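Local coordinates for telomerase reverse transcriptase (Candida albicans SC5314, PDB 6ZDQ), which probably extends chromosome ends as the reverse transcriptase of telomerase, copying a template in the enzyme's RNA into telomeric DNA repeats, at residues 341-354 / 465-477. Residues are numbered along the deposited sequence; the frame is centred on the assembly and turned at random.
Sequences CYDRLSQPVLMKKL and FCDILYSAMVHDC
C341 CB lies 3.6 Å from Y470 OH, which is hydrogen-bonded to the backbone O of G523; a compact cysteine lets the tyrosine end come so near. Y342 brings its ring to C466, CE1 lying 3.6 Å from CB, and the C466 SG lies obliquely to that ring, 4.8 Å from its centroid, in a sulfur-aromatic contact. L345, in the link between residues 341-344 and helix 347-354, divides its methyls: CD1 leans on C466, while CD2 meets CD2 of L469 at 3.7 Å. V349 CG1 rests on L469 CD1, a short branched side chain sufficing here. L350 holds CG anti to the backbone N (chi1 174°), which sets its fork between two neighbours, CD1 against L469 CB and CD2 3.7 Å from F465 CB. K353 suits the partly exposed margin: its apolar stem covers L469 and A472, while NZ makes a long salt bridge of 3.8 Å with D476 OD2 and a weak, long ion pair with E356. L354 likewise offers one methyl each to F465 and I468. Helix 347-354 crosses helix 465-477 at 85°, axes 9.5 Å apart, within the reverse transcriptase domain; helix 421-434 touches L350 and F465, helix 263-296 covers F465 and I468, and strand 489-492 borders Y470.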
loop_
_atom_site.group_PDB
_atom_site.type_symbol
_atom_site.label_atom_id
_atom_site.label_comp_id
_atom_site.label_asym_id
_atom_site.label_seq_id
_atom_site.Cartn_x
_atom_site.Cartn_y
_atom_site.Cartn_z
ATOM N N CYS A 341 0.242 5.375 -18.901
ATOM C CA CYS A 341 -0.412 6.678 -18.783
ATOM C C CYS A 341 0.535 7.733 -18.220
ATOM O O CYS A 341 0.706 8.803 -18.811
ATOM C CB CYS A 341 -1.669 6.563 -17.918
ATOM S SG CYS A 341 -1.380 5.954 -16.243
ATOM N N TYR A 342 1.168 7.445 -17.079
ATOM C CA TYR A 342 2.084 8.412 -16.477
ATOM C C TYR A 342 3.314 8.640 -17.349
ATOM O O TYR A 342 3.830 9.761 -17.424
ATOM C CB TYR A 342 2.499 7.954 -15.080
ATOM C CG TYR A 342 1.395 8.043 -14.051
ATOM C CD1 TYR A 342 0.989 9.272 -13.545
ATOM C CD2 TYR A 342 0.763 6.900 -13.582
ATOM C CE1 TYR A 342 -0.020 9.359 -12.605
ATOM C CE2 TYR A 342 -0.246 6.976 -12.642
ATOM C CZ TYR A 342 -0.633 8.207 -12.156
ATOM O OH TYR A 342 -1.639 8.280 -11.218
ATOM N N ASP A 343 3.811 7.585 -17.998
ATOM C CA ASP A 343 5.034 7.715 -18.785
ATOM C C ASP A 343 4.814 8.572 -20.027
ATOM O O ASP A 343 5.665 9.398 -20.374
ATOM C CB ASP A 343 5.555 6.332 -19.177
ATOM C CG ASP A 343 5.898 5.475 -17.972
ATOM O OD1 ASP A 343 5.657 5.924 -16.831
ATOM O OD2 ASP A 343 6.410 4.351 -18.167
ATOM N N ARG A 344 3.682 8.397 -20.702
ATOM C CA ARG A 344 3.437 9.030 -21.992
ATOM C C ARG A 344 2.880 10.445 -21.884
ATOM O O ARG A 344 2.711 11.095 -22.920
ATOM C CB ARG A 344 2.478 8.171 -22.827
ATOM C CG ARG A 344 2.960 6.750 -23.081
ATOM C CD ARG A 344 4.156 6.709 -24.021
ATOM N NE ARG A 344 4.682 5.353 -24.170
ATOM C CZ ARG A 344 5.630 5.004 -25.035
ATOM N NH1 ARG A 344 6.163 5.911 -25.842
ATOM N NH2 ARG A 344 6.045 3.745 -25.096
ATOM N N LEU A 345 2.596 10.930 -20.672
ATOM C CA LEU A 345 1.908 12.206 -20.490
ATOM C C LEU A 345 2.582 13.331 -21.266
ATOM O O LEU A 345 3.809 13.447 -21.288
ATOM C CB LEU A 345 1.851 12.574 -19.005
ATOM C CG LEU A 345 0.871 11.824 -18.102
ATOM C CD1 LEU A 345 0.902 12.383 -16.689
ATOM C CD2 LEU A 345 -0.544 11.860 -18.666
ATOM N N SER A 346 1.761 14.160 -21.910
ATOM C CA SER A 346 2.257 15.316 -22.649
ATOM C C SER A 346 2.525 16.445 -21.662
ATOM O O SER A 346 1.590 17.025 -21.101
ATOM C CB SER A 346 1.254 15.737 -23.722
ATOM O OG SER A 346 -0.037 15.920 -23.171
ATOM N N GLN A 347 3.804 16.742 -21.439
ATOM C CA GLN A 347 4.179 17.794 -20.495
ATOM C C GLN A 347 3.623 19.167 -20.864
ATOM O O GLN A 347 3.073 19.839 -19.974
ATOM C CB GLN A 347 5.705 17.830 -20.359
ATOM C CG GLN A 347 6.315 16.521 -19.883
ATOM C CD GLN A 347 7.825 16.501 -20.012
ATOM O OE1 GLN A 347 8.368 16.611 -21.112
ATOM N NE2 GLN A 347 8.513 16.359 -18.885
ATOM N N PRO A 348 3.728 19.651 -22.110
ATOM C CA PRO A 348 3.219 21.008 -22.381
ATOM C C PRO A 348 1.711 21.128 -22.262
ATOM O O PRO A 348 1.216 22.159 -21.785
ATOM C CB PRO A 348 3.704 21.281 -23.811
ATOM C CG PRO A 348 3.845 19.938 -24.419
ATOM C CD PRO A 348 4.341 19.058 -23.313
ATOM N N VAL A 349 0.959 20.108 -22.683
ATOM C CA VAL A 349 -0.495 20.164 -22.567
ATOM C C VAL A 349 -0.913 20.137 -21.104
ATOM O O VAL A 349 -1.875 20.804 -20.705
ATOM C CB VAL A 349 -1.142 19.019 -23.366
ATOM C CG1 VAL A 349 -2.656 19.072 -23.238
ATOM C CG2 VAL A 349 -0.726 19.094 -24.826
ATOM N N LEU A 350 -0.201 19.364 -20.280
ATOM C CA LEU A 350 -0.462 19.377 -18.845
ATOM C C LEU A 350 -0.253 20.769 -18.262
ATOM O O LEU A 350 -1.015 21.209 -17.393
ATOM C CB LEU A 350 0.434 18.361 -18.139
ATOM C CG LEU A 350 0.375 18.343 -16.611
ATOM C CD1 LEU A 350 -1.020 17.980 -16.132
ATOM C CD2 LEU A 350 1.407 17.383 -16.044
ATOM N N MET A 351 0.776 21.478 -18.733
ATOM C CA MET A 351 1.076 22.803 -18.200
ATOM C C MET A 351 -0.045 23.793 -18.501
ATOM O O MET A 351 -0.453 24.566 -17.625
ATOM C CB MET A 351 2.407 23.305 -18.758
ATOM C CG MET A 351 2.953 24.524 -18.032
ATOM S SD MET A 351 3.265 24.201 -16.285
ATOM C CE MET A 351 3.679 25.845 -15.706
ATOM N N LYS A 352 -0.561 23.786 -19.734
ATOM C CA LYS A 352 -1.599 24.749 -20.096
ATOM C C LYS A 352 -2.909 24.454 -19.371
ATOM O O LYS A 352 -3.643 25.382 -19.010
ATOM C CB LYS A 352 -1.805 24.776 -21.615
ATOM C CG LYS A 352 -2.580 23.598 -22.187
ATOM C CD LYS A 352 -2.978 23.842 -23.635
ATOM C CE LYS A 352 -3.778 22.673 -24.189
ATOM N NZ LYS A 352 -4.154 22.864 -25.616
ATOM N N LYS A 353 -3.220 23.174 -19.148
ATOM C CA LYS A 353 -4.429 22.832 -18.407
ATOM C C LYS A 353 -4.330 23.266 -16.951
ATOM O O LYS A 353 -5.350 23.591 -16.332
ATOM C CB LYS A 353 -4.704 21.332 -18.501
ATOM C CG LYS A 353 -5.007 20.850 -19.910
ATOM C CD LYS A 353 -6.188 21.598 -20.504
ATOM C CE LYS A 353 -6.458 21.150 -21.931
ATOM N NZ LYS A 353 -7.584 21.897 -22.553
ATOM N N LEU A 354 -3.121 23.278 -16.388
ATOM C CA LEU A 354 -2.942 23.803 -15.038
ATOM C C LEU A 354 -3.065 25.320 -15.011
ATOM O O LEU A 354 -3.506 25.888 -14.005
ATOM C CB LEU A 354 -1.586 23.373 -14.479
ATOM C CG LEU A 354 -1.390 21.882 -14.198
ATOM C CD1 LEU A 354 0.034 21.611 -13.745
ATOM C CD2 LEU A 354 -2.385 21.397 -13.157
ATOM N N PHE A 465 -1.705 15.638 -11.217
ATOM C CA PHE A 465 -1.442 16.111 -12.572
ATOM C C PHE A 465 -2.192 15.272 -13.599
ATOM O O PHE A 465 -2.852 15.810 -14.496
ATOM C CB PHE A 465 0.060 16.085 -12.859
ATOM C CG PHE A 465 0.830 17.172 -12.170
ATOM C CD1 PHE A 465 0.185 18.300 -11.692
ATOM C CD2 PHE A 465 2.201 17.066 -12.000
ATOM C CE1 PHE A 465 0.892 19.300 -11.057
ATOM C CE2 PHE A 465 2.913 18.065 -11.365
ATOM C CZ PHE A 465 2.258 19.183 -10.894
ATOM N N CYS A 466 -2.099 13.946 -13.482
ATOM C CA CYS A 466 -2.807 13.075 -14.411
ATOM C C CYS A 466 -4.318 13.201 -14.260
ATOM O O CYS A 466 -5.049 13.089 -15.250
ATOM C CB CYS A 466 -2.370 11.625 -14.207
ATOM S SG CYS A 466 -3.147 10.456 -15.342
ATOM N N ASP A 467 -4.801 13.434 -13.037
ATOM C CA ASP A 467 -6.236 13.592 -12.821
ATOM C C ASP A 467 -6.769 14.818 -13.554
ATOM O O ASP A 467 -7.781 14.741 -14.262
ATOM C CB ASP A 467 -6.532 13.684 -11.322
ATOM C CG ASP A 467 -7.957 13.281 -10.979
ATOM O OD1 ASP A 467 -8.834 13.360 -11.866
ATOM O OD2 ASP A 467 -8.197 12.883 -9.820
ATOM N N ILE A 468 -6.105 15.965 -13.389
ATOM C CA ILE A 468 -6.552 17.192 -14.047
ATOM C C ILE A 468 -6.459 17.054 -15.562
ATOM O O ILE A 468 -7.355 17.488 -16.296
ATOM C CB ILE A 468 -5.743 18.399 -13.536
ATOM C CG1 ILE A 468 -5.975 18.598 -12.037
ATOM C CG2 ILE A 468 -6.121 19.658 -14.298
ATOM C CD1 ILE A 468 -5.170 19.727 -11.439
ATOM N N LEU A 469 -5.373 16.454 -16.053
ATOM C CA LEU A 469 -5.176 16.337 -17.495
ATOM C C LEU A 469 -6.212 15.413 -18.124
ATOM O O LEU A 469 -6.856 15.771 -19.118
ATOM C CB LEU A 469 -3.762 15.840 -17.793
ATOM C CG LEU A 469 -3.400 15.698 -19.272
ATOM C CD1 LEU A 469 -3.544 17.035 -19.980
ATOM C CD2 LEU A 469 -1.990 15.153 -19.431
ATOM N N TYR A 470 -6.389 14.217 -17.559
ATOM C CA TYR A 470 -7.326 13.267 -18.150
ATOM C C TYR A 470 -8.771 13.714 -17.972
ATOM O O TYR A 470 -9.606 13.461 -18.848
ATOM C CB TYR A 470 -7.122 11.875 -17.555
ATOM C CG TYR A 470 -6.074 11.055 -18.274
ATOM C CD1 TYR A 470 -5.300 11.611 -19.285
ATOM C CD2 TYR A 470 -5.871 9.718 -17.956
ATOM C CE1 TYR A 470 -4.345 10.863 -19.950
ATOM C CE2 TYR A 470 -4.920 8.962 -18.616
ATOM C CZ TYR A 470 -4.159 9.539 -19.612
ATOM O OH TYR A 470 -3.211 8.790 -20.270
ATOM N N SER A 471 -9.087 14.381 -16.860
ATOM C CA SER A 471 -10.441 14.897 -16.691
ATOM C C SER A 471 -10.712 16.054 -17.644
ATOM O O SER A 471 -11.862 16.276 -18.034
ATOM C CB SER A 471 -10.672 15.330 -15.245
ATOM O OG SER A 471 -12.056 15.380 -14.951
ATOM N N ALA A 472 -9.672 16.801 -18.021
ATOM C CA ALA A 472 -9.826 17.801 -19.071
ATOM C C ALA A 472 -9.947 17.145 -20.441
ATOM O O ALA A 472 -10.679 17.636 -21.307
ATOM C CB ALA A 472 -8.649 18.776 -19.044
ATOM N N MET A 473 -9.233 16.035 -20.652
ATOM C CA MET A 473 -9.273 15.354 -21.943
ATOM C C MET A 473 -10.660 14.799 -22.237
ATOM O O MET A 473 -11.185 14.959 -23.345
ATOM C CB MET A 473 -8.236 14.231 -21.977
ATOM C CG MET A 473 -8.324 13.362 -23.221
ATOM S SD MET A 473 -7.268 11.906 -23.146
ATOM C CE MET A 473 -8.007 11.025 -21.773
ATOM N N VAL A 474 -11.268 14.132 -21.252
ATOM C CA VAL A 474 -12.604 13.578 -21.444
ATOM C C VAL A 474 -13.618 14.688 -21.683
ATOM O O VAL A 474 -14.619 14.487 -22.383
ATOM C CB VAL A 474 -12.993 12.693 -20.240
ATOM C CG1 VAL A 474 -13.031 13.508 -18.960
ATOM C CG2 VAL A 474 -14.329 12.015 -20.482
ATOM N N HIS A 475 -13.374 15.875 -21.123
ATOM C CA HIS A 475 -14.313 16.983 -21.268
ATOM C C HIS A 475 -14.448 17.417 -22.725
ATOM O O HIS A 475 -15.561 17.508 -23.256
ATOM C CB HIS A 475 -13.867 18.157 -20.394
ATOM C CG HIS A 475 -14.698 19.391 -20.567
ATOM N ND1 HIS A 475 -16.076 19.369 -20.566
ATOM C CD2 HIS A 475 -14.343 20.686 -20.744
ATOM C CE1 HIS A 475 -16.536 20.596 -20.735
ATOM N NE2 HIS A 475 -15.505 21.414 -20.846
ATOM N N ASP A 476 -13.323 17.690 -23.390
ATOM C CA ASP A 476 -13.365 18.264 -24.732
ATOM C C ASP A 476 -13.346 17.226 -25.846
ATOM O O ASP A 476 -13.957 17.453 -26.898
ATOM C CB ASP A 476 -12.201 19.244 -24.926
ATOM C CG ASP A 476 -10.888 18.708 -24.399
ATOM O OD1 ASP A 476 -10.443 17.639 -24.869
ATOM O OD2 ASP A 476 -10.295 19.363 -23.516
ATOM N N CYS A 477 -12.658 16.097 -25.658
ATOM C CA CYS A 477 -12.600 15.098 -26.721
ATOM C C CYS A 477 -13.908 14.328 -26.848
ATOM O O CYS A 477 -14.238 13.848 -27.938
ATOM C CB CYS A 477 -11.437 14.138 -26.485
ATOM S SG CYS A 477 -9.809 14.861 -26.784
#